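Local coordinates for protein putative modulator of DNA gyrase (PDB 1VPB) that probably acts as a metallopeptidase of the PmbA/TldD (U62) family, at residues A271-N276 against K338-D343; Y308-G313 against T345-S350. One frame throughout, in Å; residues are numbered along the deposited sequence. Where two conformers were deposited one is given.

Both contacts belong to the C-terminal metallopeptidase domain of the family, and their segments interleave along the chain: 271-276, 308-313, 338-343, 345-350. Contact 1 packs the ends of two short helices against each other, well away from the middle of the chain, whereas contact 2 joins two loops in a more buried place; the centre of contact 2 lies about 14 Å from the chain's centre, that of contact 1 about 23 Å. The two contact centres lie about 17 Å apart. Their link is covalent, since segment 338-343 leads almost directly into segment 345-350, and beyond this the contacts do not touch. Neither contact includes a metal or ligand.

Contact 1 of 2, residues A271-N276 against K338-D343; sequences ALQQKN and KKMGVD
Two helix C-termini, each closed by a Schellman motif, pack together where Leu272 and Gln273, in the last turn of helix 269-273 with Gln273 as its final residue, meet Met340 and Lys339, at the end of helix 334-340. Gln273 and Met340 have the closest pair of CA atoms between segments 271-276 and 338-343, 6.3 Å apart. Met340 reaches across with its thioether: with chi2 extended (-162°), SD is carried over to the other helix, where it rests 3.6 Å from CA of Gln273 and 4.0 Å from CB of Leu272. The sulfur thus lies against the backbone of the last helical turn, and the methylenes behind it continue the packing, CG of Met340 meeting CG of Gln273 at 3.8 Å. Gln273 sends CG away from its own backbone N (chi1 -170°), then bends at chi2, which brings its amide across the outer methylenes of Lys339. There NE2 of Gln273 lies 3.8 Å from CE of Lys339, a van der Waals approach. Replacing Gln273 with an alanine would probably open a gap beside CG of Met340 and leave the methylenes of Lys339 without their covering amide. In each Schellman motif the C-prime residue, Lys275 or Gly341, has positive phi: Lys275 N bonds to Leu272 O at 3.0 Å and Asn276 N to Ala271 O at 2.9 Å, while Gly341 N makes a weak bond to Lys338 O. No hydrogen bond or salt bridge crosses between the segments, so they are held by van der Waals packing, the Gln273 amide included, while the Lys339 ammonium group is hydrogen-bonded to Tyr335 OH in its own helix.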
loop_
_atom_site.group_PDB
_atom_site.type_symbol
_atom_site.label_atom_id
_atom_site.label_comp_id
_atom_site.label_asym_id
_atom_site.label_seq_id
_atom_site.Cartn_x
_atom_site.Cartn_y
_atom_site.Cartn_z
ATOM N N ALA A 271 19.336 7.251 6.282
ATOM C CA ALA A 271 20.111 6.894 5.097
ATOM C C ALA A 271 21.599 7.157 5.252
ATOM O O ALA A 271 22.438 6.349 4.839
ATOM C CB ALA A 271 19.549 7.615 3.853
ATOM N N LEU A 272 21.938 8.292 5.866
ATOM C CA LEU A 272 23.316 8.676 6.089
ATOM C C LEU A 272 23.954 7.696 7.079
ATOM O O LEU A 272 25.078 7.238 6.875
ATOM C CB LEU A 272 23.377 10.096 6.649
ATOM C CG LEU A 272 22.880 11.150 5.648
ATOM C CD1 LEU A 272 22.567 12.450 6.363
ATOM C CD2 LEU A 272 23.858 11.329 4.471
ATOM N N GLN A 273 23.188 7.359 8.107
ATOM C CA GLN A 273 23.694 6.527 9.210
ATOM C C GLN A 273 23.960 5.135 8.704
ATOM O O GLN A 273 24.951 4.474 9.118
ATOM C CB GLN A 273 22.663 6.522 10.354
ATOM C CG GLN A 273 23.195 5.879 11.662
ATOM C CD GLN A 273 23.130 4.374 11.652
ATOM O OE1 GLN A 273 22.190 3.799 11.098
ATOM N NE2 GLN A 273 24.103 3.726 12.304
ATOM N N GLN A 274 23.101 4.695 7.795
ATOM C CA GLN A 274 23.183 3.376 7.189
ATOM C C GLN A 274 24.058 3.368 5.947
ATOM O O GLN A 274 23.998 2.401 5.178
ATOM C CB GLN A 274 21.782 2.904 6.816
ATOM C CG GLN A 274 20.852 2.742 7.984
ATOM C CD GLN A 274 19.396 2.687 7.569
ATOM O OE1 GLN A 274 19.073 2.358 6.419
ATOM N NE2 GLN A 274 18.512 3.023 8.497
ATOM N N LYS A 275 24.864 4.418 5.752
ATOM C CA LYS A 275 25.787 4.513 4.629
ATOM C C LYS A 275 25.144 4.083 3.312
ATOM O O LYS A 275 25.733 3.376 2.469
ATOM C CB LYS A 275 27.114 3.805 4.949
ATOM C CG LYS A 275 27.909 4.682 5.910
ATOM C CD LYS A 275 29.009 4.000 6.685
ATOM C CE LYS A 275 29.752 5.067 7.505
ATOM N NZ LYS A 275 30.641 4.467 8.545
ATOM N N ASN A 276 23.915 4.553 3.141
ATOM C CA ASN A 276 23.108 4.363 1.946
ATOM C C ASN A 276 22.573 5.714 1.409
ATOM O O ASN A 276 21.364 5.880 1.192
ATOM C CB ASN A 276 21.924 3.460 2.268
ATOM C CG ASN A 276 21.284 2.860 1.009
ATOM O OD1 ASN A 276 21.923 2.745 -0.017
ATOM N ND2 ASN A 276 20.004 2.523 1.091
ATOM N N LYS A 338 22.546 10.925 17.517
ATOM C CA LYS A 338 23.297 10.228 18.573
ATOM C C LYS A 338 24.154 9.097 18.016
ATOM O O LYS A 338 25.347 8.967 18.397
ATOM C CB LYS A 338 22.344 9.721 19.660
ATOM C CG LYS A 338 23.059 9.304 20.945
ATOM C CD LYS A 338 22.140 9.261 22.094
ATOM C CE LYS A 338 22.778 8.635 23.348
ATOM N NZ LYS A 338 23.956 9.479 23.802
ATOM N N LYS A 339 23.615 8.335 17.078
ATOM C CA LYS A 339 24.351 7.235 16.480
ATOM C C LYS A 339 25.551 7.670 15.684
ATOM O O LYS A 339 26.598 7.014 15.687
ATOM C CB LYS A 339 23.455 6.403 15.586
ATOM C CG LYS A 339 22.360 5.737 16.344
ATOM C CD LYS A 339 21.597 4.792 15.508
ATOM C CE LYS A 339 22.130 3.387 15.582
ATOM N NZ LYS A 339 21.152 2.516 14.848
ATOM N N MET A 340 25.399 8.785 14.993
ATOM C CA MET A 340 26.435 9.277 14.140
ATOM C C MET A 340 27.421 10.159 14.864
ATOM O O MET A 340 28.490 10.451 14.314
ATOM C CB MET A 340 25.813 10.040 12.971
ATOM C CG MET A 340 25.137 9.098 11.985
ATOM S SD MET A 340 24.817 9.782 10.378
ATOM C CE MET A 340 23.446 10.736 10.842
ATOM N N GLY A 341 27.064 10.610 16.055
ATOM C CA GLY A 341 27.875 11.524 16.814
ATOM C C GLY A 341 27.908 12.919 16.231
ATOM O O GLY A 341 28.955 13.568 16.196
ATOM N N VAL A 342 26.753 13.384 15.743
ATOM C CA VAL A 342 26.678 14.699 15.115
ATOM C C VAL A 342 25.469 15.420 15.703
ATOM O O VAL A 342 24.720 14.844 16.494
ATOM C CB VAL A 342 26.527 14.617 13.620
ATOM C CG1 VAL A 342 27.693 13.878 12.951
ATOM C CG2 VAL A 342 25.201 13.929 13.256
ATOM N N ASP A 343 25.318 16.691 15.349
ATOM C CA ASP A 343 24.216 17.481 15.868
ATOM C C ASP A 343 22.942 17.181 15.087
ATOM O O ASP A 343 22.962 17.104 13.847
ATOM C CB ASP A 343 24.483 18.958 15.690
ATOM C CG ASP A 343 25.619 19.473 16.555
ATOM O OD1 ASP A 343 25.873 18.903 17.630
ATOM O OD2 ASP A 343 26.282 20.473 16.208
#

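Contact 2 of 2, residues Y308-G313 against T345-S350; sequences YFDNEG and TISGSS
The backbone of 308-313 folds into a type I beta turn from Asp310 to Gly313, closed by Gly313 N to Asp310 O at 3.0 Å, and faces the irregular segment 345-350 most closely where Asp310 meets Ser347, with their CA atoms 6.8 Å apart. The Asp310 carboxylate serves both sides of this junction, one oxygen for each. Asp310 OD2 accepts two hydrogen bonds from Ser347: the hydroxyl OG donates at 2.8 Å, approaching on the anti side but 34° out of the carboxylate plane, and the backbone N donates at 3.2 Å to the anti lone pair. With chi1 at 64°, Ser347 OG sits between its own backbone N and carbonyl carbon, near enough to the N for both groups to reach one acceptor. Asp310 OD1 instead binds within its own loop, accepting from Glu312 N at 2.9 Å in an Asx turn; that donor comes from above the carboxylate plane. Bonds to both oxygens fix the rotation of the carboxylate, and the donors are likely to stabilise its negative charge in this buried place. Ile346 runs past the Asp310 side chain in the opposite direction, its CD1 touching Asp310 OD2 at 3.6 Å and lying near Asp310 CB. A water accepts from Asn311 N and donates weakly to Ser347 OG, making a weak water bridge between the segments. Asp310 OD1 also accepts from Ile314 N on the way to strand 319-323, a strand whose Arg319 packs on Ile346. The junction thus ties the loop between strands 294-296 and 319-323 to the one running from helix 334-340 into strand 352-354.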
loop_
_atom_site.group_PDB
_atom_site.type_symbol
_atom_site.label_atom_id
_atom_site.label_comp_id
_atom_site.label_asym_id
_atom_site.label_seq_id
_atom_site.Cartn_x
_atom_site.Cartn_y
_atom_site.Cartn_z
ATOM N N TYR A 308 5.029 23.962 13.270
ATOM C CA TYR A 308 6.007 24.516 14.200
ATOM C C TYR A 308 6.905 23.491 14.918
ATOM O O TYR A 308 7.861 23.865 15.538
ATOM C CB TYR A 308 5.294 25.366 15.245
ATOM C CG TYR A 308 4.826 26.719 14.690
ATOM C CD1 TYR A 308 5.691 27.486 13.942
ATOM C CD2 TYR A 308 3.516 27.166 14.885
ATOM C CE1 TYR A 308 5.274 28.713 13.428
ATOM C CE2 TYR A 308 3.082 28.416 14.367
ATOM C CZ TYR A 308 4.003 29.178 13.643
ATOM O OH TYR A 308 3.605 30.418 13.109
ATOM N N PHE A 309 6.546 22.217 14.801
ATOM C CA PHE A 309 7.373 21.171 15.402
ATOM C C PHE A 309 7.212 19.872 14.625
ATOM O O PHE A 309 6.197 19.653 13.982
ATOM C CB PHE A 309 7.046 20.961 16.893
ATOM C CG PHE A 309 5.603 20.841 17.195
ATOM C CD1 PHE A 309 4.826 21.985 17.482
ATOM C CD2 PHE A 309 4.996 19.594 17.254
ATOM C CE1 PHE A 309 3.513 21.872 17.785
ATOM C CE2 PHE A 309 3.663 19.491 17.577
ATOM C CZ PHE A 309 2.921 20.660 17.797
ATOM N N ASP A 310 8.212 19.000 14.746
ATOM C CA ASP A 310 8.068 17.663 14.190
ATOM C C ASP A 310 7.522 16.711 15.219
ATOM O O ASP A 310 7.138 17.106 16.339
ATOM C CB ASP A 310 9.377 17.190 13.583
ATOM C CG ASP A 310 10.447 16.806 14.606
ATOM O OD1 ASP A 310 10.244 16.890 15.864
ATOM O OD2 ASP A 310 11.545 16.345 14.169
ATOM N N ASN A 311 7.490 15.413 14.879
ATOM C CA ASN A 311 6.921 14.469 15.866
ATOM C C ASN A 311 7.716 14.184 17.145
ATOM O O ASN A 311 7.199 13.515 18.067
ATOM C CB ASN A 311 6.561 13.178 15.095
ATOM C CG ASN A 311 5.406 13.387 14.106
ATOM O OD1 ASN A 311 4.809 14.492 14.005
ATOM N ND2 ASN A 311 5.048 12.302 13.380
ATOM N N GLU A 312 8.948 14.674 17.247
ATOM C CA GLU A 312 9.775 14.584 18.395
ATOM C C GLU A 312 9.672 15.886 19.237
ATOM O O GLU A 312 10.469 16.041 20.150
ATOM C CB GLU A 312 11.286 14.480 18.020
ATOM C CG GLU A 312 11.794 13.353 17.195
ATOM C CD GLU A 312 13.257 13.122 17.534
ATOM O OE1 GLU A 312 14.172 13.822 17.040
ATOM O OE2 GLU A 312 13.473 12.264 18.366
ATOM N N GLY A 313 8.801 16.817 18.824
ATOM C CA GLY A 313 8.630 18.123 19.488
ATOM C C GLY A 313 9.641 19.215 19.106
ATOM O O GLY A 313 9.555 20.334 19.647
ATOM N N THR A 345 19.201 18.089 13.591
ATOM C CA THR A 345 18.567 19.237 12.960
ATOM C C THR A 345 17.054 19.232 13.095
ATOM O O THR A 345 16.482 19.874 13.994
ATOM C CB THR A 345 19.074 19.402 11.468
ATOM O OG1 THR A 345 18.827 18.201 10.681
ATOM C CG2 THR A 345 20.526 19.606 11.434
ATOM N N ILE A 346 16.393 18.480 12.232
ATOM C CA ILE A 346 14.993 18.224 12.304
ATOM C C ILE A 346 14.817 16.910 11.548
ATOM O O ILE A 346 15.602 16.609 10.665
ATOM C CB ILE A 346 14.158 19.393 11.678
ATOM C CG1 ILE A 346 12.641 19.283 12.013
ATOM C CG2 ILE A 346 14.372 19.485 10.197
ATOM C CD1 ILE A 346 12.286 19.729 13.368
ATOM N N SER A 347 13.768 16.183 11.862
ATOM C CA SER A 347 13.565 14.827 11.300
ATOM C C SER A 347 13.264 14.815 9.812
ATOM O O SER A 347 13.519 13.837 9.085
ATOM C CB SER A 347 12.469 14.123 12.062
ATOM O OG SER A 347 11.256 14.790 11.890
ATOM N N GLY A 348 12.733 15.916 9.299
ATOM C CA GLY A 348 12.450 16.000 7.858
ATOM C C GLY A 348 12.007 17.410 7.473
ATOM O O GLY A 348 11.706 18.254 8.353
ATOM N N SER A 349 11.999 17.652 6.179
ATOM C CA SER A 349 11.508 18.937 5.652
ATOM C C SER A 349 10.022 19.102 5.834
ATOM O O SER A 349 9.313 18.138 6.122
ATOM C CB SER A 349 11.852 19.053 4.162
ATOM O OG SER A 349 11.268 18.011 3.409
ATOM N N SER A 350 9.539 20.353 5.678
ATOM C CA SER A 350 8.147 20.678 5.900
ATOM C C SER A 350 7.525 21.257 4.629
ATOM O O SER A 350 6.555 20.722 4.119
ATOM C CB SER A 350 8.010 21.654 7.029
ATOM O OG SER A 350 8.460 21.106 8.291
HETATM O O HOH W 1 7.928 14.337 12.173
#